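Local coordinates for homoserine kinase (Listeria monocytogenes, PDB 3HUL), which probably catalyses the ATP-dependent phosphorylation of L-homoserine to O-phospho-L-homoserine, the fourth of five steps from L-aspartate to L-threonine, at residues Arg84-Ser89 and Thr250-Ala255; Gln222-Leu227 and Ala242-Ala247. All coordinates share one frame; numbering follows the deposited sequence.

Contact 1. Residues Arg84-Ser89 and Thr250-Ala255; sequences RGLGSS and TVLVFA. With SO4 (sulfate ion), chain C.
T250 points into the bend at R84-L86, and its side chain crosses those of R84 and L86 at about a right angle. The rotation of T250 is doubtful, because CG2 is modelled too close to R84 O; as modelled, OG1 is buried without a polar partner, but its place is no surer than that rotation. L86 has CG beside the backbone N (chi1 -65°), which brings the branched part of the side chain up to the threonine. The leucine also reaches the strand, where L86 CD2 meets L252 CD2 at 4.3 Å. T250 N donates to R84 O, 3.2 Å away, a bond as uncertain as the place of that oxygen. The arginine's end leads away, its NE bonded to P82 O and its NH1 to P162 O.

On the other side of the loop, three backbone amides hold a sulfate: G85 N bonds to O2, G87 N to O1, and S88 N to O4 at 2.8 Å. G87 occupies the N-cap position of the helix that begins at S88. This is the glycine- and serine-rich phosphate-binding loop of GHMP kinases, predicted to bind ATP, with the sulfate probably marking a phosphate position.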
loop_
_atom_site.group_PDB
_atom_site.type_symbol
_atom_site.label_atom_id
_atom_site.label_comp_id
_atom_site.label_asym_id
_atom_site.label_seq_id
_atom_site.Cartn_x
_atom_site.Cartn_y
_atom_site.Cartn_z
ATOM N N ARG A 84 -10.110 -22.151 22.644
ATOM C CA ARG A 84 -8.734 -22.509 22.286
ATOM C C ARG A 84 -7.866 -21.339 21.772
ATOM O O ARG A 84 -6.734 -21.549 21.354
ATOM C CB ARG A 84 -8.713 -23.711 21.333
ATOM C CG ARG A 84 -7.749 -24.841 21.796
ATOM C CD ARG A 84 -8.255 -25.489 23.125
ATOM N NE ARG A 84 -9.675 -25.876 23.078
ATOM C CZ ARG A 84 -10.096 -27.027 22.552
ATOM N NH1 ARG A 84 -9.216 -27.871 22.013
ATOM N NH2 ARG A 84 -11.394 -27.322 22.518
ATOM N N GLY A 85 -8.385 -20.114 21.848
ATOM C CA GLY A 85 -7.643 -18.910 21.427
ATOM C C GLY A 85 -7.771 -18.611 19.932
ATOM O O GLY A 85 -7.040 -17.765 19.395
ATOM N N LEU A 86 -8.692 -19.309 19.269
ATOM C CA LEU A 86 -8.933 -19.153 17.835
ATOM C C LEU A 86 -10.291 -18.516 17.492
ATOM O O LEU A 86 -10.774 -18.638 16.372
ATOM C CB LEU A 86 -8.735 -20.477 17.097
ATOM C CG LEU A 86 -7.315 -21.039 17.112
ATOM C CD1 LEU A 86 -7.320 -22.516 16.690
ATOM C CD2 LEU A 86 -6.369 -20.215 16.199
ATOM N N GLY A 87 -10.880 -17.802 18.446
ATOM C CA GLY A 87 -12.036 -16.995 18.163
ATOM C C GLY A 87 -13.297 -17.806 17.918
ATOM O O GLY A 87 -14.111 -17.451 17.060
ATOM N N SER A 88 -13.450 -18.889 18.683
ATOM C CA SER A 88 -14.655 -19.707 18.677
ATOM C C SER A 88 -15.821 -18.909 19.226
ATOM O O SER A 88 -16.896 -18.802 18.613
ATOM C CB SER A 88 -14.447 -20.947 19.568
ATOM O OG SER A 88 -15.531 -21.849 19.407
ATOM N N SER A 89 -15.606 -18.347 20.405
ATOM C CA SER A 89 -16.612 -17.514 21.019
ATOM C C SER A 89 -17.030 -16.378 20.074
ATOM O O SER A 89 -18.230 -16.084 19.891
ATOM C CB SER A 89 -16.068 -16.976 22.334
ATOM O OG SER A 89 -16.860 -15.889 22.786
ATOM N N THR A 250 -3.708 -22.139 22.241
ATOM C CA THR A 250 -3.020 -22.527 21.003
ATOM C C THR A 250 -1.842 -21.607 20.695
ATOM O O THR A 250 -1.843 -20.434 21.086
ATOM C CB THR A 250 -3.919 -22.813 19.746
ATOM O OG1 THR A 250 -3.837 -21.743 18.797
ATOM C CG2 THR A 250 -5.291 -23.127 20.093
ATOM N N VAL A 251 -0.821 -22.195 20.067
ATOM C CA VAL A 251 0.379 -21.505 19.635
ATOM C C VAL A 251 0.332 -21.514 18.107
ATOM O O VAL A 251 0.005 -22.543 17.479
ATOM C CB VAL A 251 1.668 -22.194 20.146
ATOM C CG1 VAL A 251 2.930 -21.547 19.555
ATOM C CG2 VAL A 251 1.756 -22.156 21.685
ATOM N N LEU A 252 0.585 -20.344 17.518
ATOM C CA LEU A 252 0.689 -20.224 16.074
ATOM C C LEU A 252 2.114 -19.955 15.633
ATOM O O LEU A 252 2.829 -19.150 16.241
ATOM C CB LEU A 252 -0.242 -19.131 15.523
ATOM C CG LEU A 252 -1.740 -19.328 15.715
ATOM C CD1 LEU A 252 -2.469 -18.006 15.483
ATOM C CD2 LEU A 252 -2.325 -20.434 14.816
ATOM N N VAL A 253 2.513 -20.639 14.564
ATOM C CA VAL A 253 3.788 -20.421 13.941
ATOM C C VAL A 253 3.471 -19.711 12.635
ATOM O O VAL A 253 2.661 -20.173 11.851
ATOM C CB VAL A 253 4.526 -21.765 13.657
ATOM C CG1 VAL A 253 5.799 -21.564 12.796
ATOM C CG2 VAL A 253 4.860 -22.519 14.980
ATOM N N PHE A 254 4.111 -18.577 12.404
ATOM C CA PHE A 254 3.892 -17.840 11.151
ATOM C C PHE A 254 5.065 -18.153 10.210
ATOM O O PHE A 254 6.209 -18.043 10.614
ATOM C CB PHE A 254 3.778 -16.322 11.428
ATOM C CG PHE A 254 2.549 -15.923 12.255
ATOM C CD1 PHE A 254 1.442 -15.320 11.642
ATOM C CD2 PHE A 254 2.514 -16.135 13.631
ATOM C CE1 PHE A 254 0.292 -14.963 12.397
ATOM C CE2 PHE A 254 1.392 -15.774 14.409
ATOM C CZ PHE A 254 0.264 -15.184 13.781
ATOM N N ALA A 255 4.786 -18.520 8.965
ATOM C CA ALA A 255 5.853 -18.980 8.050
ATOM C C ALA A 255 5.564 -18.690 6.598
ATOM O O ALA A 255 4.415 -18.662 6.199
ATOM C CB ALA A 255 6.054 -20.510 8.219
HETATM S S SO4 C . -11.641 -18.318 22.036
HETATM O O1 SO4 C . -10.905 -17.255 21.326
HETATM O O2 SO4 C . -10.709 -18.832 23.028
HETATM O O3 SO4 C . -12.840 -17.805 22.715
HETATM O O4 SO4 C . -12.057 -19.350 21.117
#

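Contact 2. Residues Gln222-Leu227 and Ala242-Ala247; sequences QLVPHL and ACLSGA
The turn that leads into helix 227-235 runs past the end of strand 241-244 in the opposite sense, V224 coming beside L244 (8.1 Å between CA atoms) and L227 beside A242 (7.3 Å). The 3-10 segment 224-226 gives this turn its shape: H226 N bonds to L223 O, and L227 N bonds to V224 O at 2.9 Å. Between the two backbones the contact is made by apolar side chains, in two separate places.

At the outer one, V224 and L244 cross at about a right angle. L244 is stretched out (chi2 169°), so that CD1 leads, and this L244 CD1 methyl meets the CG2 methyl of V224 at 4.1 Å. V224 is exposed and L244 partly so, and this pair is therefore the more open of the two. Deeper in, L227 points at the strand. Its CG stands anti to the backbone N (chi1 -168°), and L227 CD1 lies 4.0 Å from A242 O and also touches CB of the same alanine. That carbonyl oxygen accepts a hydrogen bond from R231 NH2, so the leucine methyl packs against an acceptor already engaged by the same helix.

Further along, H226 is at the N-cap position of helix 227-235, with ND1 bonded to Q229 OE1. L223, L227 and L244 all touch V251 on the adjoining strand 251-255. The contact thus packs the start of helix 227-235 and the turn before it on a face of the four-stranded antiparallel sheet, near its outermost strand 241-244.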
loop_
_atom_site.group_PDB
_atom_site.type_symbol
_atom_site.label_atom_id
_atom_site.label_comp_id
_atom_site.label_asym_id
_atom_site.label_seq_id
_atom_site.Cartn_x
_atom_site.Cartn_y
_atom_site.Cartn_z
ATOM N N GLN A 222 -0.804 -23.962 28.875
ATOM C CA GLN A 222 -0.188 -25.303 28.760
ATOM C C GLN A 222 1.007 -25.464 27.816
ATOM O O GLN A 222 1.924 -26.229 28.104
ATOM C CB GLN A 222 -1.253 -26.377 28.465
ATOM C CG GLN A 222 -2.194 -26.046 27.310
ATOM C CD GLN A 222 -3.420 -26.968 27.229
ATOM O OE1 GLN A 222 -3.300 -28.181 27.003
ATOM N NE2 GLN A 222 -4.606 -26.383 27.392
ATOM N N LEU A 223 1.002 -24.728 26.707
ATOM C CA LEU A 223 2.036 -24.875 25.681
ATOM C C LEU A 223 3.223 -23.935 25.863
ATOM O O LEU A 223 4.194 -23.988 25.098
ATOM C CB LEU A 223 1.421 -24.712 24.283
ATOM C CG LEU A 223 0.487 -25.833 23.813
ATOM C CD1 LEU A 223 -0.105 -25.516 22.456
ATOM C CD2 LEU A 223 1.219 -27.170 23.786
ATOM N N VAL A 224 3.146 -23.068 26.865
ATOM C CA VAL A 224 4.179 -22.051 27.070
ATOM C C VAL A 224 5.598 -22.641 27.249
ATOM O O VAL A 224 6.522 -22.166 26.593
ATOM C CB VAL A 224 3.797 -21.042 28.207
ATOM C CG1 VAL A 224 5.010 -20.216 28.693
ATOM C CG2 VAL A 224 2.638 -20.114 27.765
ATOM N N PRO A 225 5.789 -23.668 28.119
ATOM C CA PRO A 225 7.179 -24.155 28.308
ATOM C C PRO A 225 7.862 -24.750 27.047
ATOM O O PRO A 225 9.075 -24.972 27.056
ATOM C CB PRO A 225 7.043 -25.226 29.410
ATOM C CG PRO A 225 5.629 -25.603 29.420
ATOM C CD PRO A 225 4.849 -24.381 29.009
ATOM N N HIS A 226 7.089 -24.973 25.980
ATOM C CA HIS A 226 7.612 -25.504 24.725
ATOM C C HIS A 226 7.766 -24.432 23.660
ATOM O O HIS A 226 8.093 -24.738 22.510
ATOM C CB HIS A 226 6.690 -26.601 24.190
ATOM C CG HIS A 226 6.604 -27.796 25.084
ATOM N ND1 HIS A 226 7.526 -28.825 25.044
ATOM C CD2 HIS A 226 5.705 -28.129 26.043
ATOM C CE1 HIS A 226 7.199 -29.736 25.945
ATOM N NE2 HIS A 226 6.099 -29.338 26.563
ATOM N N LEU A 227 7.527 -23.181 24.052
ATOM C CA LEU A 227 7.516 -22.067 23.111
ATOM C C LEU A 227 8.898 -21.790 22.533
ATOM O O LEU A 227 9.048 -21.695 21.310
ATOM C CB LEU A 227 6.920 -20.810 23.759
ATOM C CG LEU A 227 6.578 -19.647 22.832
ATOM C CD1 LEU A 227 5.695 -20.097 21.682
ATOM C CD2 LEU A 227 5.899 -18.549 23.642
ATOM N N ALA A 242 6.675 -17.547 16.386
ATOM C CA ALA A 242 5.735 -18.447 17.038
ATOM C C ALA A 242 5.170 -17.660 18.228
ATOM O O ALA A 242 5.935 -17.097 19.021
ATOM C CB ALA A 242 6.433 -19.760 17.506
ATOM N N CYS A 243 3.844 -17.605 18.321
ATOM C CA CYS A 243 3.165 -16.823 19.344
ATOM C C CYS A 243 1.972 -17.566 19.870
ATOM O O CYS A 243 1.337 -18.353 19.144
ATOM C CB CYS A 243 2.626 -15.526 18.731
ATOM S SG CYS A 243 3.866 -14.632 17.848
ATOM N N LEU A 244 1.621 -17.286 21.116
ATOM C CA LEU A 244 0.259 -17.574 21.546
ATOM C C LEU A 244 -0.758 -16.901 20.617
ATOM O O LEU A 244 -0.549 -15.767 20.153
ATOM C CB LEU A 244 0.031 -17.159 22.993
ATOM C CG LEU A 244 0.797 -18.005 24.001
ATOM C CD1 LEU A 244 0.708 -17.322 25.380
ATOM C CD2 LEU A 244 0.254 -19.433 24.041
ATOM N N SER A 245 -1.817 -17.644 20.309
ATOM C CA SER A 245 -2.987 -17.115 19.628
ATOM C C SER A 245 -3.920 -16.486 20.674
ATOM O O SER A 245 -4.434 -17.185 21.549
ATOM C CB SER A 245 -3.693 -18.248 18.899
ATOM O OG SER A 245 -4.733 -17.753 18.090
ATOM N N GLY A 246 -4.110 -15.166 20.605
ATOM C CA GLY A 246 -4.961 -14.452 21.554
ATOM C C GLY A 246 -4.506 -14.717 22.972
ATOM O O GLY A 246 -3.356 -14.493 23.298
ATOM N N ALA A 247 -5.391 -15.231 23.814
ATOM C CA ALA A 247 -5.021 -15.510 25.199
ATOM C C ALA A 247 -4.509 -16.951 25.354
ATOM O O ALA A 247 -4.212 -17.404 26.472
ATOM C CB ALA A 247 -6.219 -15.240 26.145
#

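Contacts 1 and 2 have their centres about 9 Å apart and share the four-stranded antiparallel sheet, in which strands 241-244 and 251-255 are neighbours, joined where C243 O probably accepts a bond from L252 N (2.7 Å). Along the chain both segments of contact 2 fall between those of contact 1. Contact 2 stays within the C-terminal GHMP kinase region, packing a helix start on the sheet; contact 1 spans from the N-terminal GHMP kinase region to that sheet. S245 joins them directly, its OG lying 2.7 Å from G85 O in a probable hydrogen bond. The turn after strand 241-244 thus touches the predicted ATP-binding loop directly, tying it to the C-terminal sheet.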